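Local structure of SecB-like chaperone Rv1957 (5MTW) at residues 32-37 / 105-110. The protein acts as the SecB-like chaperone of a toxin-antitoxin-chaperone system that prevents aggregation of the antitoxin HigA1 and is required to neutralise the toxin HigB1. Numbering follows the deposited sequence.
Sequences RLLRTQ and DFEFAA
R35 reaches across to strand 105-110 and lays its guanidinium over E107, whose CB sits 3.7 Å above the centre of the plane. The long arginine chain suits this place because it spans two acidic neighbours: NH1 meets D105 OD2 at 3.0 Å, while NE makes a weak, bent bond of 3.2 Å to E107 OE1. The guanidinium is turned 43° from the D105 carboxylate and 55° from that of E107. A water accepts from R35 NH1 and donates to D105 O, tying the side chain to the opposite backbone. E107 is shared, its OE2 pairing with R73 on the next strand, so the buried carboxylate is probably kept ionised.

Strand 26-40 is outermost in its own chain's four-stranded antiparallel sheet, but R35 to Q37 pair with a strand of a neighbouring subunit, so the sheet runs on across the interface; 99-114 lies inside it. A beta bulge interrupts the register between L33 and R35. There L34 points toward the partner strand, its N donating to E107 O (2.9 Å) and its CG resting on A109 CB at 3.8 Å, where the small alanine accepts the branched leucine. R32 and A109 also pack against an aromatic side chain of the bound peptide.

On the other face, with CG anti to the backbone N (chi1 178°), L33 turns one methyl, CD1, over the F108 ring, offset toward its rim, in a CH-pi contact 3.9 Å from the centroid. The flat ring suits both neighbours, offering a face to this methyl while L140 and I144 of helix 125-154 pack against it. T36 OG1 lies against F106 CB at 3.7 Å and, on this largely apolar face, hydrogen-bonds Y147 OH; F106 meets the Y147 ring edge-to-face.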
# COMPACT_ATOMS: atom_id res chain seq x y z
N ARG A 32 11.81 4.70 -4.99
CA ARG A 32 10.85 5.70 -4.58
C ARG A 32 9.89 6.04 -5.78
O ARG A 32 10.25 5.94 -6.95
CB ARG A 32 11.54 6.97 -4.02
CG ARG A 32 12.22 7.83 -5.10
CD ARG A 32 12.77 9.18 -4.56
NE ARG A 32 13.62 9.89 -5.53
CZ ARG A 32 14.01 11.16 -5.48
NH1 ARG A 32 13.66 11.94 -4.50
NH2 ARG A 32 14.79 11.64 -6.44
N LEU A 33 8.72 6.51 -5.40
CA LEU A 33 7.84 7.20 -6.29
C LEU A 33 8.40 8.63 -6.50
O LEU A 33 8.58 9.34 -5.53
CB LEU A 33 6.42 7.14 -5.72
CG LEU A 33 5.34 7.89 -6.56
CD1 LEU A 33 4.91 7.07 -7.79
CD2 LEU A 33 4.15 8.19 -5.70
N LEU A 34 8.54 9.09 -7.74
CA LEU A 34 8.97 10.47 -8.05
C LEU A 34 7.83 11.42 -8.18
O LEU A 34 7.92 12.55 -7.76
CB LEU A 34 9.79 10.51 -9.39
CG LEU A 34 11.19 9.85 -9.38
CD1 LEU A 34 11.94 9.90 -10.74
CD2 LEU A 34 12.09 10.51 -8.33
N ARG A 35 6.76 10.98 -8.88
CA ARG A 35 5.65 11.76 -9.17
C ARG A 35 4.48 10.88 -9.54
O ARG A 35 4.64 9.82 -10.12
CB ARG A 35 5.87 12.73 -10.36
CG ARG A 35 6.45 12.05 -11.61
CD ARG A 35 6.58 13.06 -12.79
NE ARG A 35 7.02 12.36 -14.00
CZ ARG A 35 6.26 11.61 -14.82
NH1 ARG A 35 4.96 11.35 -14.64
NH2 ARG A 35 6.82 11.02 -15.84
N THR A 36 3.33 11.49 -9.36
CA THR A 36 2.03 10.90 -9.77
C THR A 36 0.91 11.92 -10.11
O THR A 36 0.87 13.00 -9.58
CB THR A 36 1.56 9.87 -8.72
OG1 THR A 36 0.39 9.24 -9.23
CG2 THR A 36 1.35 10.46 -7.39
N GLN A 37 -0.01 11.56 -10.98
CA GLN A 37 -1.13 12.40 -11.32
C GLN A 37 -2.23 11.44 -11.81
O GLN A 37 -1.95 10.59 -12.63
CB GLN A 37 -0.77 13.37 -12.44
CG GLN A 37 -1.88 14.32 -12.78
CD GLN A 37 -1.41 15.37 -13.81
OE1 GLN A 37 -0.62 16.23 -13.49
NE2 GLN A 37 -1.90 15.28 -15.03
N ASP A 105 -0.66 9.07 -14.66
CA ASP A 105 0.70 9.21 -15.16
C ASP A 105 1.61 9.33 -13.93
O ASP A 105 1.40 10.21 -13.08
CB ASP A 105 0.82 10.44 -16.07
CG ASP A 105 2.28 10.77 -16.44
OD1 ASP A 105 3.12 9.88 -16.86
OD2 ASP A 105 2.60 11.96 -16.32
N PHE A 106 2.49 8.37 -13.78
CA PHE A 106 3.37 8.33 -12.65
C PHE A 106 4.77 7.81 -13.02
O PHE A 106 4.95 7.13 -14.03
CB PHE A 106 2.70 7.52 -11.52
CG PHE A 106 2.43 6.10 -11.87
CD1 PHE A 106 1.29 5.75 -12.56
CD2 PHE A 106 3.33 5.13 -11.58
CE1 PHE A 106 1.00 4.40 -12.91
CE2 PHE A 106 3.12 3.80 -11.92
CZ PHE A 106 1.93 3.42 -12.57
N GLU A 107 5.74 8.02 -12.14
CA GLU A 107 7.06 7.54 -12.41
C GLU A 107 7.81 7.06 -11.15
O GLU A 107 7.72 7.74 -10.13
CB GLU A 107 7.88 8.69 -13.00
CG GLU A 107 9.23 8.28 -13.50
CD GLU A 107 10.01 9.46 -14.11
OE1 GLU A 107 9.66 10.62 -13.86
OE2 GLU A 107 10.95 9.21 -14.89
N PHE A 108 8.34 5.85 -11.21
CA PHE A 108 9.10 5.25 -10.17
C PHE A 108 10.61 5.36 -10.48
O PHE A 108 11.06 5.40 -11.66
CB PHE A 108 8.67 3.77 -9.95
CG PHE A 108 7.46 3.62 -9.01
CD1 PHE A 108 7.65 3.54 -7.63
CD2 PHE A 108 6.13 3.61 -9.49
CE1 PHE A 108 6.54 3.46 -6.74
CE2 PHE A 108 5.05 3.52 -8.63
CZ PHE A 108 5.26 3.37 -7.26
N ALA A 109 11.40 5.37 -9.41
CA ALA A 109 12.81 5.38 -9.49
C ALA A 109 13.42 4.36 -8.59
O ALA A 109 12.94 4.24 -7.47
CB ALA A 109 13.32 6.68 -8.98
N ALA A 110 14.45 3.69 -9.10
CA ALA A 110 15.34 2.80 -8.40
C ALA A 110 16.85 3.30 -8.40
O ALA A 110 17.45 3.65 -9.45
CB ALA A 110 15.20 1.36 -8.92
O HOH W 1 3.07 12.32 -12.87